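Local coordinates for protein cadherin-23 (Mus musculus, PDB 5UZ8) that probably serves calcium-dependent adhesion in hearing and mechanotransduction, as a rod of cadherin repeats whose linkers are stiffened by bound calcium ions, at residues A[140-145]-A[191-196]; A[108-113]-A[146-151]. All coordinates share one frame; numbering follows the deposited sequence.

Contact 1 (A[140-145]-A[191-196]); sequences ATDADS and AKDNPG. With CA (calcium ion), chain I; CA (calcium ion), chain J.
Asp142 and Asp193 form a metal bridge through a shared calcium ion (chain I) at the end of the beta sandwich, where strand 134-141 of one sheet faces strand 184-193 of the other. One step further into the domain the bridge stands on a small apolar contact between Ala140 and Ala191. The two alanines point at each other across the sandwich, CB of Ala140 lying 3.8 Å from CB of Ala191, and Phe116 packs against both. Nearer the linker, Asp142 grips the calcium with both carboxylate oxygens, OD1 at 2.6 Å and OD2 at 2.4 Å from the ion. Asp193 comes in from the other sheet and gives one oxygen, OD2, 2.3 Å from the metal; its other oxygen, OD1, is hydrogen-bonded outside the two segments, and Arg203 is the strongest polar partner of the side chain. The two side chains cross at about a right angle, their carboxylate planes 48° apart, and OD2 of Asp142 sits just 3.0 Å from OD2 of Asp193. Two acidic oxygens this close would be expected to repel, and the cation they share probably offsets that. With its CG turned anti to the carbonyl carbon (chi1 -62°), Asp144 joins from the loop and splits its carboxylate: OD2 binds the chain I ion at 2.4 Å, while OD1 reaches the chain J ion at 2.3 Å. OD1 of Asp142 also accepts the backbone N of Asp144 at 3.0 Å in a nearly straight bond (163°). This closes an Asx turn, which probably helps to place the bridging Asp144. Asp142, Ala143 and Asp144 form the Asp-X-Asp motif of a cadherin repeat, joined here by Asp193 in the interdomain calcium site.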
loop_
_atom_site.group_PDB
_atom_site.type_symbol
_atom_site.label_atom_id
_atom_site.label_comp_id
_atom_site.label_asym_id
_atom_site.label_seq_id
_atom_site.Cartn_x
_atom_site.Cartn_y
_atom_site.Cartn_z
ATOM N N ALA A 140 -2.371 7.734 0.313
ATOM C CA ALA A 140 -2.924 8.051 1.628
ATOM C C ALA A 140 -3.160 9.565 1.740
ATOM O O ALA A 140 -2.585 10.331 0.976
ATOM C CB ALA A 140 -1.961 7.594 2.689
ATOM N N THR A 141 -4.029 9.991 2.660
ATOM C CA THR A 141 -4.250 11.407 2.898
ATOM C C THR A 141 -4.067 11.701 4.363
ATOM O O THR A 141 -4.241 10.809 5.203
ATOM C CB THR A 141 -5.646 11.834 2.502
ATOM O OG1 THR A 141 -6.602 11.099 3.273
ATOM C CG2 THR A 141 -5.876 11.603 1.012
ATOM N N ASP A 142 -3.716 12.936 4.674
ATOM C CA ASP A 142 -3.452 13.322 6.063
ATOM C C ASP A 142 -4.144 14.668 6.341
ATOM O O ASP A 142 -3.886 15.664 5.676
ATOM C CB ASP A 142 -1.968 13.400 6.308
ATOM C CG ASP A 142 -1.612 13.515 7.794
ATOM O OD1 ASP A 142 -2.032 14.500 8.446
ATOM O OD2 ASP A 142 -0.801 12.698 8.301
ATOM N N ALA A 143 -5.007 14.670 7.346
ATOM C CA ALA A 143 -5.836 15.832 7.683
ATOM C C ALA A 143 -5.153 16.990 8.434
ATOM O O ALA A 143 -5.764 18.041 8.586
ATOM C CB ALA A 143 -7.060 15.349 8.466
ATOM N N ASP A 144 -3.891 16.838 8.843
ATOM C CA ASP A 144 -3.159 17.928 9.479
ATOM C C ASP A 144 -2.685 18.947 8.428
ATOM O O ASP A 144 -3.152 18.927 7.277
ATOM C CB ASP A 144 -1.997 17.359 10.305
ATOM C CG ASP A 144 -2.479 16.452 11.422
ATOM O OD1 ASP A 144 -3.382 16.861 12.175
ATOM O OD2 ASP A 144 -1.993 15.310 11.512
ATOM N N SER A 145 -1.795 19.828 8.841
ATOM C CA SER A 145 -1.260 20.882 8.011
ATOM C C SER A 145 0.273 20.880 8.022
ATOM O O SER A 145 0.919 20.333 8.915
ATOM C CB SER A 145 -1.818 22.224 8.461
ATOM O OG SER A 145 -3.252 22.221 8.233
ATOM N N ALA A 191 2.652 4.422 4.929
ATOM C CA ALA A 191 2.595 5.875 4.774
ATOM C C ALA A 191 2.942 6.471 6.138
ATOM O O ALA A 191 2.311 6.108 7.138
ATOM C CB ALA A 191 1.211 6.305 4.348
ATOM N N LYS A 192 3.949 7.342 6.187
ATOM C CA LYS A 192 4.423 7.909 7.452
ATOM C C LYS A 192 4.505 9.432 7.289
ATOM O O LYS A 192 5.107 9.942 6.328
ATOM C CB LYS A 192 5.759 7.285 7.829
ATOM C CG LYS A 192 6.368 7.743 9.142
ATOM C CD LYS A 192 7.763 7.114 9.363
ATOM C CE LYS A 192 7.766 5.606 9.290
ATOM N NZ LYS A 192 9.048 5.014 9.798
ATOM N N ASP A 193 3.871 10.157 8.190
ATOM C CA ASP A 193 3.815 11.600 8.074
ATOM C C ASP A 193 5.030 12.264 8.722
ATOM O O ASP A 193 5.920 11.576 9.209
ATOM C CB ASP A 193 2.460 12.137 8.602
ATOM C CG ASP A 193 2.329 12.048 10.102
ATOM O OD1 ASP A 193 3.346 11.852 10.818
ATOM O OD2 ASP A 193 1.187 12.229 10.566
ATOM N N ASN A 194 5.054 13.600 8.720
ATOM C CA ASN A 194 5.982 14.418 9.489
ATOM C C ASN A 194 7.465 14.080 9.236
ATOM O O ASN A 194 8.220 13.759 10.165
ATOM C CB ASN A 194 5.620 14.357 11.008
ATOM C CG ASN A 194 6.318 15.420 11.842
ATOM O OD1 ASN A 194 6.796 16.443 11.341
ATOM N ND2 ASN A 194 6.366 15.175 13.169
ATOM N N PRO A 195 7.869 14.095 7.946
ATOM C CA PRO A 195 9.222 13.669 7.612
ATOM C C PRO A 195 10.302 14.495 8.301
ATOM O O PRO A 195 10.147 15.691 8.551
ATOM C CB PRO A 195 9.257 13.779 6.063
ATOM C CG PRO A 195 8.242 14.849 5.761
ATOM C CD PRO A 195 7.136 14.594 6.768
ATOM N N GLY A 196 11.377 13.816 8.673
ATOM C CA GLY A 196 12.516 14.429 9.303
ATOM C C GLY A 196 12.407 14.577 10.816
ATOM O O GLY A 196 13.403 14.836 11.470
HETATM CA CA CA I . -0.495 13.814 10.414
HETATM CA CA CA J . -3.939 18.564 13.639
#

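Contact 2 (A[108-113]-A[146-151]); sequences DINDNN and GNFALI. With CA (calcium ion), chain J; CA (calcium ion), chain I; CA (calcium ion), chain K.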
loop_
_atom_site.group_PDB
_atom_site.type_symbol
_atom_site.label_atom_id
_atom_site.label_comp_id
_atom_site.label_asym_id
_atom_site.label_seq_id
_atom_site.Cartn_x
_atom_site.Cartn_y
_atom_site.Cartn_z
ATOM N N ASP A 108 -1.719 23.850 15.080
ATOM C CA ASP A 108 -1.891 22.463 14.654
ATOM C C ASP A 108 -0.933 21.567 15.434
ATOM O O ASP A 108 0.265 21.880 15.572
ATOM C CB ASP A 108 -1.568 22.395 13.152
ATOM C CG ASP A 108 -1.747 21.018 12.528
ATOM O OD1 ASP A 108 -2.688 20.266 12.902
ATOM O OD2 ASP A 108 -0.968 20.730 11.574
ATOM N N ILE A 109 -1.437 20.433 15.886
ATOM C CA ILE A 109 -0.593 19.322 16.363
ATOM C C ILE A 109 -0.779 18.120 15.436
ATOM O O ILE A 109 -1.751 18.041 14.683
ATOM C CB ILE A 109 -0.876 18.927 17.848
ATOM C CG1 ILE A 109 -2.168 18.129 17.981
ATOM C CG2 ILE A 109 -0.867 20.155 18.755
ATOM C CD1 ILE A 109 -2.555 17.744 19.405
ATOM N N ASN A 110 0.154 17.185 15.484
ATOM C CA ASN A 110 0.127 16.048 14.608
ATOM C C ASN A 110 -0.758 14.953 15.189
ATOM O O ASN A 110 -0.268 13.913 15.660
ATOM C CB ASN A 110 1.540 15.536 14.315
ATOM C CG ASN A 110 1.556 14.501 13.208
ATOM O OD1 ASN A 110 0.659 14.483 12.380
ATOM N ND2 ASN A 110 2.564 13.650 13.185
ATOM N N ASP A 111 -2.070 15.185 15.111
ATOM C CA ASP A 111 -3.061 14.269 15.688
ATOM C C ASP A 111 -3.850 13.441 14.658
ATOM O O ASP A 111 -4.786 12.725 15.039
ATOM C CB ASP A 111 -3.991 14.997 16.687
ATOM C CG ASP A 111 -4.788 16.157 16.078
ATOM O OD1 ASP A 111 -4.454 16.692 14.993
ATOM O OD2 ASP A 111 -5.737 16.624 16.759
ATOM N N ASN A 112 -3.478 13.512 13.388
ATOM C CA ASN A 112 -4.090 12.668 12.367
ATOM C C ASN A 112 -3.034 11.795 11.682
ATOM O O ASN A 112 -1.964 12.286 11.300
ATOM C CB ASN A 112 -4.833 13.501 11.329
ATOM C CG ASN A 112 -6.088 14.140 11.913
ATOM O OD1 ASN A 112 -7.151 13.515 11.921
ATOM N ND2 ASN A 112 -5.939 15.340 12.484
ATOM N N ASN A 113 -3.358 10.522 11.512
ATOM C CA ASN A 113 -2.493 9.595 10.789
ATOM C C ASN A 113 -2.756 9.736 9.306
ATOM O O ASN A 113 -3.905 9.983 8.922
ATOM C CB ASN A 113 -2.817 8.145 11.150
ATOM C CG ASN A 113 -2.413 7.792 12.566
ATOM O OD1 ASN A 113 -2.759 8.482 13.480
ATOM N ND2 ASN A 113 -1.670 6.709 12.733
ATOM N N GLY A 146 0.840 21.477 6.990
ATOM C CA GLY A 146 2.278 21.652 6.916
ATOM C C GLY A 146 2.984 20.308 6.993
ATOM O O GLY A 146 2.535 19.365 6.394
ATOM N N ASN A 147 4.105 20.262 7.704
ATOM C CA ASN A 147 4.932 19.031 7.773
ATOM C C ASN A 147 4.177 17.836 8.343
ATOM O O ASN A 147 4.412 16.703 7.935
ATOM C CB ASN A 147 6.217 19.227 8.568
ATOM C CG ASN A 147 7.353 18.401 8.012
ATOM O OD1 ASN A 147 7.792 18.689 6.892
ATOM N ND2 ASN A 147 7.830 17.390 8.747
ATOM N N PHE A 148 3.253 18.108 9.261
ATOM C CA PHE A 148 2.443 17.077 9.854
ATOM C C PHE A 148 1.515 16.355 8.886
ATOM O O PHE A 148 0.966 15.296 9.230
ATOM C CB PHE A 148 1.618 17.692 10.999
ATOM C CG PHE A 148 2.427 18.216 12.142
ATOM C CD1 PHE A 148 3.718 17.747 12.427
ATOM C CD2 PHE A 148 1.847 19.117 13.022
ATOM C CE1 PHE A 148 4.413 18.207 13.527
ATOM C CE2 PHE A 148 2.529 19.567 14.133
ATOM C CZ PHE A 148 3.830 19.126 14.394
ATOM N N ALA A 149 1.322 16.909 7.688
ATOM C CA ALA A 149 0.479 16.276 6.651
ATOM C C ALA A 149 1.271 15.854 5.395
ATOM O O ALA A 149 0.659 15.400 4.406
ATOM C CB ALA A 149 -0.654 17.222 6.265
ATOM N N LEU A 150 2.596 15.996 5.429
ATOM C CA LEU A 150 3.439 15.493 4.372
ATOM C C LEU A 150 3.661 14.016 4.617
ATOM O O LEU A 150 3.909 13.623 5.754
ATOM C CB LEU A 150 4.774 16.209 4.319
ATOM C CG LEU A 150 4.700 17.688 3.975
ATOM C CD1 LEU A 150 6.105 18.264 3.848
ATOM C CD2 LEU A 150 3.931 17.865 2.662
ATOM N N ILE A 151 3.550 13.228 3.550
ATOM C CA ILE A 151 3.545 11.772 3.597
ATOM C C ILE A 151 4.755 11.184 2.855
ATOM O O ILE A 151 5.040 11.564 1.747
ATOM C CB ILE A 151 2.244 11.228 3.001
ATOM C CG1 ILE A 151 1.077 11.671 3.886
ATOM C CG2 ILE A 151 2.271 9.695 2.880
ATOM C CD1 ILE A 151 -0.273 11.365 3.291
HETATM CA CA CA J . -3.939 18.564 13.639
HETATM CA CA CA I . -0.495 13.814 10.414
HETATM CA CA CA K . -7.277 17.848 15.466
HETATM O O HOH W 1 -8.120 15.902 14.434
HETATM O O HOH W 2 -8.818 17.285 17.290
#
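Phe148 lays its side chain against Asn110 and Asp108 in the linker, while its backbone shares a calcium ion with the same asparagine. Starting at CB, the side chain passes OD1 of Asn110 at 3.6 Å. At the ring, CG and CD1 lie closest to the CB of Asn110, which stands over one face in a CH-pi contact, 3.7 Å from the centroid and 16° off the ring normal. CE1 comes somewhat less close to that same CB. The Asn110 amide runs nearly parallel to the ring, the two planes only 11° apart, yet the methylene makes the close approach to the face. On the CD2 side of the ring the carboxylate of Asp108 comes near, OD2 being 3.6 Å from CD2; Ser145 is the polar partner of that carboxylate. Further out, CE2 meets the backbone O of Asp108 at 3.5 Å, and this carbonyl lies at the ring edge, in its plane. A chi1 of -64° sets the ring beside the backbone N of Phe148, against the linker. The carbonyl of this 3-10 residue points at the metal: its O binds the chain I calcium at 2.4 Å, in company with OD1 of Asn110 at 2.4 Å and the backbone O of Asn112 at 2.3 Å. ND2 of Asn110 turns to Asn201 instead. Asp108, Ile109 and Asp111 serve the chain J ion, and Asp111 also reaches the chain K ion. The chemistry thus has two layers: neutral amide and carbonyl oxygens bind the chain I ion without adding negative charge, while the ring edge meets the carbonyl oxygen of Asp108, which its weakly positive hydrogens probably favour, and its face meets a methylene.

The two contacts are halves of one calcium site, their centres about 5 Å apart. Contact 1 supplies the acidic oxygens of the chain I ion and contact 2 the neutral ones, completing a seven-oxygen shell in which Asp144 OD2 and Asn110 OD1 stand 2.9 Å apart. Asp144 also carries the connection to the chain J ion, 6.7 Å from the chain I ion, where contact 2 adds Asp108, Ile109 and Asp111, and Glu21 and Glu77 come from the preceding repeat. Away from the metals, Asn147 ND2 probably donates to Pro195 O, at 2.9 Å. Together the contacts tie the linker 108-113 to the linker-facing end of the following cadherin repeat.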